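Local structure of carboxylic ester hydrolase (Aspergillus niger, 7K4O) at residues A[408-413]-A[486-491]; A[183-188]-A[208-213]. The protein probably hydrolyses the galloyl ester bonds of tannins as a serine esterase of the tannase family. One frame throughout, in Å; residues are numbered along the deposited sequence.

In the fold
Both contacts are built on one mixed beta-sheet, in which strands 179-185, 205-209 and 410-416 are parallel neighbours in that order. Interaction 2 joins the first two strands at their C-terminal ends, where 3,4,5-trihydroxybenzoic acid is bound. Interaction 1 lies near the start of strand 410-416, where helix 481-491 packs against it. The centres of the two contacts are about 17 Å apart. They meet where strands 205-209 and 410-416 run side by side: Ile412 O lies 2.9 Å from Ile208 N, a probable hydrogen bond. The ring of His413 also packs on Pro211, with His413 NE2 3.3 Å from Pro211 CD. Interaction 2 holds Ser186, Glu187 and Ala212 of the ligand pocket; interaction 1 joins a helix to the neighbouring strand, away from that pocket.

Interaction 1: residues A[408-413]-A[486-491]; sequences GGKVIH and IDWVEN
The indole of Trp488 has the side chain of Lys410, in one of its two modelled conformers, over one face, and Val411 O lies in its plane at the edge. Lys410 CB sits over the six-membered ring, 3.9 Å from its centroid and 14° off the normal, a CH-pi contact. The lysine chain bends at chi2 and chi4 and continues across the same face. Its CD is offset toward the rim, and Lys410 CE comes 3.5 Å from Trp488 NE1. The ammonium group stays on that side, above and off-centre of the five-membered ring; any cation-pi attraction is long and at most weak. Lys410 NZ bonds weakly to Gly408 O. At the edge, Trp488 CZ3 lies 3.6 Å from Val411 O and 3.8 Å from Ile412 CG1. With CG anti to the backbone N (chi1 -168°), the indole reaches from helix 481-491 to the strand. Val489 CG2 lies 4.1 Å from Lys410 CG. This is helix-on-sheet packing in an alpha/beta hydrolase-type fold, the helix segment running nearly antiparallel (171°) to the start of strand 410-416. No hydrogen bond joins the two segments; the contact rests mainly on apolar and CH-pi packing of the indole on the Lys410 chain, with Ile412 and Val489 adding to it.

Interaction 2: residues A[183-188]-A[208-213]; sequences QGCSEG and IGAPAF. With GDE (3,4,5-trihydroxybenzoic acid), chain J.
Ser186 and Glu187 meet Ala212 beside the bound 3,4,5-trihydroxybenzoic acid. Glu187 N donates to the ligand carboxyl oxygen OAA at 2.9 Å, with an angle of 163°. Ala212 CB packs against the ligand ring, 3.7 Å from its CAI. Ser186 OG also faces the carboxyl group, but its approach to the carboxyl carbon is too short for a normal contact and remains doubtful. His465 NE2 is hydrogen-bonded to this hydroxyl. Behind the pocket, Ala212 N donates to Ser186 O at 3.0 Å. Ser186 N donates to Gly209 O at 2.9 Å. Further back, Gly209 N bonds to Gly184 O at 2.9 Å, within the parallel pairing of strands 179-185 and 205-209. Cys185 SG rests 3.5 Å from Gly209 CA and is disulfide-bonded to Cys466, next to His465. Ser186 has positive phi (69°) in the sharp turn between strand and helix. With Gly184 and Gly188 it fits the GxSxG nucleophile elbow of alpha/beta hydrolases, probably with His465 and Asp419 as triad partners. Backbone bonds fix the turn, and the Glu187 amide grips the carboxyl group as an oxyanion-hole donor might, consistent with a product-like acid bound at the probable nucleophile.

Interaction 1: residues A[408-413]-A[486-491]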
ATOM      1  N   GLY A 408     -20.456  -7.747  -8.166  1.00 22.64           N
ATOM      2  CA  GLY A 408     -20.939  -6.966  -7.019  1.00 23.72           C
ATOM      3  C   GLY A 408     -19.863  -6.680  -5.997  1.00 23.79           C
ATOM      4  O   GLY A 408     -20.200  -6.214  -4.895  1.00 21.75           O
ATOM      5  N   GLY A 409     -18.584  -6.802  -6.377  1.00 20.53           N
ATOM      6  CA  GLY A 409     -17.488  -6.493  -5.459  1.00 21.61           C
ATOM      7  C   GLY A 409     -17.381  -5.024  -5.102  1.00 19.19           C
ATOM      8  O   GLY A 409     -17.795  -4.104  -5.854  1.00 19.96           O
ATOM      9  N   LYS A 410     -16.801  -4.794  -3.937  1.00 19.77           N
ATOM     10  CA  LYS A 410     -16.591  -3.457  -3.334  0.51 19.86           C
ATOM     11  C   LYS A 410     -15.116  -3.252  -2.984  1.00 20.26           C
ATOM     12  O   LYS A 410     -14.446  -4.204  -2.546  1.00 19.69           O
ATOM     13  CB  LYS A 410     -17.424  -3.313  -2.059  0.51 21.50           C
ATOM     14  CG  LYS A 410     -18.916  -3.528  -2.232  0.51 22.86           C
ATOM     15  CD  LYS A 410     -19.559  -2.577  -3.179  0.51 23.97           C
ATOM     16  CE  LYS A 410     -21.059  -2.457  -2.949  0.51 26.53           C
ATOM     17  NZ  LYS A 410     -21.778  -3.681  -3.375  0.51 24.90           N
ATOM     18  N   VAL A 411     -14.645  -2.007  -3.117  1.00 20.01           N
ATOM     19  CA  VAL A 411     -13.285  -1.624  -2.697  1.00 19.87           C
ATOM     20  C   VAL A 411     -13.348  -0.401  -1.796  1.00 20.43           C
ATOM     21  O   VAL A 411     -14.004   0.595  -2.176  1.00 20.88           O
ATOM     22  CB  VAL A 411     -12.374  -1.356  -3.912  1.00 21.46           C
ATOM     23  CG1 VAL A 411     -11.007  -0.856  -3.488  1.00 21.51           C
ATOM     24  CG2 VAL A 411     -12.261  -2.589  -4.803  1.00 21.43           C
ATOM     25  N   ILE A 412     -12.597  -0.444  -0.721  1.00 21.27           N
ATOM     26  CA  ILE A 412     -12.207   0.730   0.113  1.00 20.43           C
ATOM     27  C   ILE A 412     -10.699   0.899  -0.086  1.00 21.18           C
ATOM     28  O   ILE A 412      -9.938  -0.016   0.234  1.00 21.45           O
ATOM     29  CB  ILE A 412     -12.559   0.549   1.607  1.00 21.88           C
ATOM     30  CG1 ILE A 412     -14.062   0.517   1.812  1.00 22.68           C
ATOM     31  CG2 ILE A 412     -11.871   1.619   2.427  1.00 24.54           C
ATOM     32  CD1 ILE A 412     -14.472   0.123   3.199  1.00 26.83           C
ATOM     33  N   HIS A 413     -10.321   2.014  -0.671  1.00 21.46           N
ATOM     34  CA  HIS A 413      -8.922   2.363  -0.976  1.00 21.12           C
ATOM     35  C   HIS A 413      -8.573   3.618  -0.168  1.00 19.61           C
ATOM     36  O   HIS A 413      -9.316   4.608  -0.248  1.00 21.94           O
ATOM     37  CB  HIS A 413      -8.847   2.565  -2.479  1.00 21.89           C
ATOM     38  CG  HIS A 413      -7.533   2.924  -3.076  1.00 22.11           C
ATOM     39  ND1 HIS A 413      -7.415   3.088  -4.433  1.00 22.53           N
ATOM     40  CD2 HIS A 413      -6.323   3.196  -2.543  1.00 22.11           C
ATOM     41  CE1 HIS A 413      -6.155   3.435  -4.712  1.00 21.87           C
ATOM     42  NE2 HIS A 413      -5.462   3.512  -3.593  1.00 21.66           N
ATOM     43  N   ILE A 486     -17.349  -5.018   6.139  1.00 21.73           N
ATOM     44  CA  ILE A 486     -18.413  -5.999   6.480  1.00 19.94           C
ATOM     45  C   ILE A 486     -19.768  -5.300   6.443  1.00 20.73           C
ATOM     46  O   ILE A 486     -20.738  -5.882   5.900  1.00 23.22           O
ATOM     47  CB  ILE A 486     -18.133  -6.644   7.835  1.00 21.15           C
ATOM     48  CG1 ILE A 486     -16.970  -7.631   7.742  1.00 20.98           C
ATOM     49  CG2 ILE A 486     -19.394  -7.322   8.355  1.00 22.64           C
ATOM     50  CD1 ILE A 486     -16.390  -7.976   9.056  1.00 22.59           C
ATOM     51  N   ASP A 487     -19.867  -4.150   7.077  1.00 22.90           N
ATOM     52  CA  ASP A 487     -21.163  -3.432   7.105  1.00 24.55           C
ATOM     53  C   ASP A 487     -21.646  -3.098   5.685  1.00 24.92           C
ATOM     54  O   ASP A 487     -22.855  -3.187   5.384  1.00 23.94           O
ATOM     55  CB  ASP A 487     -20.997  -2.186   7.937  1.00 22.91           C
ATOM     56  CG  ASP A 487     -22.135  -1.936   8.912  1.00 33.77           C
ATOM     57  OD1 ASP A 487     -22.993  -2.823   9.086  1.00 36.23           O
ATOM     58  OD2 ASP A 487     -22.136  -0.817   9.461  1.00 37.59           O
ATOM     59  N   TRP A 488     -20.739  -2.710   4.802  1.00 22.36           N
ATOM     60  CA  TRP A 488     -21.065  -2.381   3.410  1.00 21.64           C
ATOM     61  C   TRP A 488     -21.528  -3.649   2.700  1.00 22.81           C
ATOM     62  O   TRP A 488     -22.639  -3.687   2.121  1.00 23.97           O
ATOM     63  CB  TRP A 488     -19.867  -1.736   2.748  1.00 23.72           C
ATOM     64  CG  TRP A 488     -20.156  -1.101   1.432  1.00 23.74           C
ATOM     65  CD1 TRP A 488     -21.369  -0.829   0.862  1.00 26.62           C
ATOM     66  CD2 TRP A 488     -19.162  -0.540   0.545  1.00 22.85           C
ATOM     67  NE1 TRP A 488     -21.199  -0.149  -0.310  1.00 26.97           N
ATOM     68  CE2 TRP A 488     -19.861   0.057  -0.520  1.00 25.12           C
ATOM     69  CE3 TRP A 488     -17.773  -0.465   0.578  1.00 25.31           C
ATOM     70  CZ2 TRP A 488     -19.204   0.726  -1.560  1.00 26.45           C
ATOM     71  CZ3 TRP A 488     -17.121   0.185  -0.456  1.00 25.94           C
ATOM     72  CH2 TRP A 488     -17.833   0.757  -1.509  1.00 24.93           C
ATOM     73  N   VAL A 489     -20.692  -4.665   2.674  1.00 20.87           N
ATOM     74  CA  VAL A 489     -20.943  -5.885   1.878  1.00 23.64           C
ATOM     75  C   VAL A 489     -22.125  -6.688   2.447  1.00 24.58           C
ATOM     76  O   VAL A 489     -22.985  -7.122   1.658  1.00 23.29           O
ATOM     77  CB  VAL A 489     -19.652  -6.735   1.827  1.00 23.28           C
ATOM     78  CG1 VAL A 489     -19.975  -8.103   1.269  1.00 23.96           C
ATOM     79  CG2 VAL A 489     -18.576  -6.049   1.003  1.00 24.71           C
ATOM     80  N   GLU A 490     -22.160  -6.886   3.762  1.00 21.64           N
ATOM     81  CA  GLU A 490     -23.122  -7.816   4.367  1.00 20.35           C
ATOM     82  C   GLU A 490     -24.404  -7.098   4.787  1.00 25.00           C
ATOM     83  O   GLU A 490     -25.450  -7.784   4.829  1.00 25.93           O
ATOM     84  CB  GLU A 490     -22.539  -8.560   5.546  1.00 21.93           C
ATOM     85  CG  GLU A 490     -21.261  -9.320   5.173  1.00 22.01           C
ATOM     86  CD  GLU A 490     -20.683 -10.191   6.264  1.00 23.96           C
ATOM     87  OE1 GLU A 490     -21.405 -10.612   7.200  1.00 22.49           O
ATOM     88  OE2 GLU A 490     -19.477 -10.446   6.202  1.00 21.37           O
ATOM     89  N   ASN A 491     -24.334  -5.838   5.146  1.00 24.81           N
ATOM     90  CA  ASN A 491     -25.493  -5.163   5.799  1.00 25.12           C
ATOM     91  C   ASN A 491     -26.050  -4.005   4.960  1.00 30.44           C
ATOM     92  O   ASN A 491     -27.002  -3.359   5.443  1.00 32.83           O
ATOM     93  CB  ASN A 491     -25.133  -4.690   7.196  1.00 28.55           C
ATOM     94  CG  ASN A 491     -24.589  -5.817   8.058  1.00 29.92           C
ATOM     95  OD1 ASN A 491     -24.992  -6.957   7.911  1.00 34.62           O
ATOM     96  ND2 ASN A 491     -23.670  -5.521   8.956  1.00 30.43           N
TER

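Interaction 2: residues A[183-188]-A[208-213]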
ATOM      1  N   GLN A 183      -7.368  -7.616   3.001  1.00 19.45           N
ATOM      2  CA  GLN A 183      -6.890  -6.406   3.735  1.00 20.02           C
ATOM      3  C   GLN A 183      -5.364  -6.319   3.645  1.00 18.21           C
ATOM      4  O   GLN A 183      -4.673  -7.235   4.106  1.00 20.83           O
ATOM      5  CB  GLN A 183      -7.394  -6.366   5.182  1.00 21.34           C
ATOM      6  CG  GLN A 183      -6.997  -5.092   5.927  1.00 20.07           C
ATOM      7  CD  GLN A 183      -7.581  -5.046   7.331  1.00 20.73           C
ATOM      8  OE1 GLN A 183      -7.755  -6.087   7.956  1.00 21.58           O
ATOM      9  NE2 GLN A 183      -7.924  -3.825   7.779  1.00 22.93           N
ATOM     10  N   GLY A 184      -4.867  -5.231   3.074  1.00 19.22           N
ATOM     11  CA  GLY A 184      -3.417  -5.054   3.000  1.00 20.21           C
ATOM     12  C   GLY A 184      -3.033  -3.639   2.635  1.00 22.16           C
ATOM     13  O   GLY A 184      -3.899  -2.848   2.213  1.00 24.43           O
ATOM     14  N   CYS A 185      -1.742  -3.305   2.781  1.00 22.65           N
ATOM     15  CA  CYS A 185      -1.256  -1.920   2.549  1.00 23.07           C
ATOM     16  C   CYS A 185       0.128  -2.021   1.860  1.00 22.81           C
ATOM     17  O   CYS A 185       0.894  -2.939   2.126  1.00 22.56           O
ATOM     18  CB  CYS A 185      -1.174  -1.145   3.882  1.00 30.30           C
ATOM     19  SG  CYS A 185      -1.252   0.676   3.740  0.81 35.66           S
ATOM     20  N   SER A 186       0.399  -1.056   1.007  1.00 24.72           N
ATOM     21  CA  SER A 186       1.707  -0.854   0.333  0.51 22.87           C
ATOM     22  C   SER A 186       1.941  -1.983  -0.685  1.00 23.71           C
ATOM     23  O   SER A 186       1.119  -2.083  -1.598  1.00 21.98           O
ATOM     24  CB  SER A 186       2.807  -0.698   1.335  0.51 24.92           C
ATOM     25  OG  SER A 186       3.914  -0.065   0.721  0.51 24.68           O
ATOM     26  N   GLU A 187       3.002  -2.768  -0.573  1.00 21.56           N
ATOM     27  CA  GLU A 187       3.108  -3.968  -1.428  1.00 22.87           C
ATOM     28  C   GLU A 187       1.817  -4.788  -1.217  1.00 20.97           C
ATOM     29  O   GLU A 187       1.275  -5.408  -2.180  1.00 21.25           O
ATOM     30  CB  GLU A 187       4.362  -4.768  -1.098  1.00 23.17           C
ATOM     31  CG  GLU A 187       4.394  -6.204  -1.636  1.00 21.75           C
ATOM     32  CD  GLU A 187       4.082  -6.388  -3.117  1.00 22.83           C
ATOM     33  OE1 GLU A 187       3.530  -7.478  -3.465  1.00 22.61           O
ATOM     34  OE2 GLU A 187       4.337  -5.441  -3.955  1.00 22.12           O
ATOM     35  N   GLY A 188       1.351  -4.876   0.026  1.00 21.05           N
ATOM     36  CA  GLY A 188       0.061  -5.549   0.287  1.00 20.62           C
ATOM     37  C   GLY A 188      -1.094  -4.919  -0.449  1.00 21.17           C
ATOM     38  O   GLY A 188      -2.070  -5.645  -0.845  1.00 21.11           O
ATOM     39  N   ILE A 208      -7.674  -1.753   0.705  1.00 20.50           N
ATOM     40  CA  ILE A 208      -6.360  -1.477   0.061  1.00 20.51           C
ATOM     41  C   ILE A 208      -5.810  -0.137   0.520  1.00 19.73           C
ATOM     42  O   ILE A 208      -6.444   0.877   0.237  1.00 21.62           O
ATOM     43  CB  ILE A 208      -6.471  -1.558  -1.459  1.00 21.43           C
ATOM     44  CG1 ILE A 208      -6.796  -2.992  -1.864  1.00 22.82           C
ATOM     45  CG2 ILE A 208      -5.159  -1.067  -2.084  1.00 22.35           C
ATOM     46  CD1 ILE A 208      -7.273  -3.147  -3.266  1.00 22.36           C
ATOM     47  N   GLY A 209      -4.690  -0.198   1.214  1.00 21.23           N
ATOM     48  CA  GLY A 209      -3.933   1.010   1.560  1.00 21.45           C
ATOM     49  C   GLY A 209      -2.776   1.288   0.605  1.00 22.80           C
ATOM     50  O   GLY A 209      -2.041   0.321   0.270  1.00 23.24           O
ATOM     51  N   ALA A 210      -2.562   2.572   0.262  1.00 21.07           N
ATOM     52  CA  ALA A 210      -1.358   3.132  -0.436  1.00 23.57           C
ATOM     53  C   ALA A 210      -0.637   2.065  -1.254  1.00 21.02           C
ATOM     54  O   ALA A 210       0.461   1.631  -0.914  1.00 22.94           O
ATOM     55  CB  ALA A 210      -0.418   3.724   0.588  1.00 24.34           C
ATOM     56  N   PRO A 211      -1.250   1.592  -2.342  1.00 22.76           N
ATOM     57  CA  PRO A 211      -0.705   0.448  -3.049  1.00 21.30           C
ATOM     58  C   PRO A 211       0.564   0.775  -3.849  1.00 20.42           C
ATOM     59  O   PRO A 211       0.577   1.806  -4.563  1.00 21.16           O
ATOM     60  CB  PRO A 211      -1.867   0.016  -3.941  1.00 21.26           C
ATOM     61  CG  PRO A 211      -2.674   1.270  -4.173  1.00 23.40           C
ATOM     62  CD  PRO A 211      -2.553   2.018  -2.871  1.00 22.75           C
ATOM     63  N   ALA A 212       1.512  -0.155  -3.811  1.00 21.42           N
ATOM     64  CA  ALA A 212       2.735  -0.094  -4.641  1.00 21.44           C
ATOM     65  C   ALA A 212       2.468  -0.580  -6.071  1.00 21.21           C
ATOM     66  O   ALA A 212       3.281  -1.374  -6.605  1.00 22.39           O
ATOM     67  CB  ALA A 212       3.818  -0.835  -3.972  1.00 23.36           C
ATOM     68  N   PHE A 213       1.363  -0.127  -6.667  1.00 20.58           N
ATOM     69  CA  PHE A 213       1.065  -0.448  -8.083  1.00 21.16           C
ATOM     70  C   PHE A 213       1.761   0.597  -8.992  1.00 20.52           C
ATOM     71  O   PHE A 213       2.585   1.414  -8.535  1.00 21.07           O
ATOM     72  CB  PHE A 213      -0.427  -0.625  -8.282  1.00 21.85           C
ATOM     73  CG  PHE A 213      -1.315   0.549  -7.979  1.00 20.42           C
ATOM     74  CD1 PHE A 213      -0.830   1.819  -7.779  1.00 20.71           C
ATOM     75  CD2 PHE A 213      -2.697   0.336  -7.925  1.00 23.36           C
ATOM     76  CE1 PHE A 213      -1.713   2.876  -7.581  1.00 23.75           C
ATOM     77  CE2 PHE A 213      -3.568   1.383  -7.676  1.00 23.34           C
ATOM     78  CZ  PHE A 213      -3.077   2.653  -7.578  1.00 21.97           C
TER
HETATM   79  OAA GDE J 603       5.470  -2.322   0.947  0.99 26.88           O
HETATM   80  OAB GDE J 603       6.291  -0.587   2.046  0.99 31.84           O
HETATM   81  OAC GDE J 603       7.436  -1.687  -3.764  0.96 23.14           O
HETATM   82  OAD GDE J 603       7.607   2.624  -1.711  0.99 23.99           O
HETATM   83  OAE GDE J 603       8.005   1.067  -3.848  0.90 22.20           O
HETATM   84  CAF GDE J 603       6.757  -1.458  -1.407  0.99 25.42           C
HETATM   85  CAG GDE J 603       6.843   0.743  -0.356  0.95 24.79           C
HETATM   86  CAH GDE J 603       6.094  -1.219   0.976  1.00 30.77           C
HETATM   87  CAI GDE J 603       7.234  -0.903  -2.605  1.00 24.04           C
HETATM   88  CAJ GDE J 603       7.361   1.299  -1.554  0.99 25.67           C
HETATM   89  CAK GDE J 603       6.630  -0.626  -0.308  0.95 25.39           C
HETATM   90  CAL GDE J 603       7.520   0.489  -2.646  0.94 24.98           C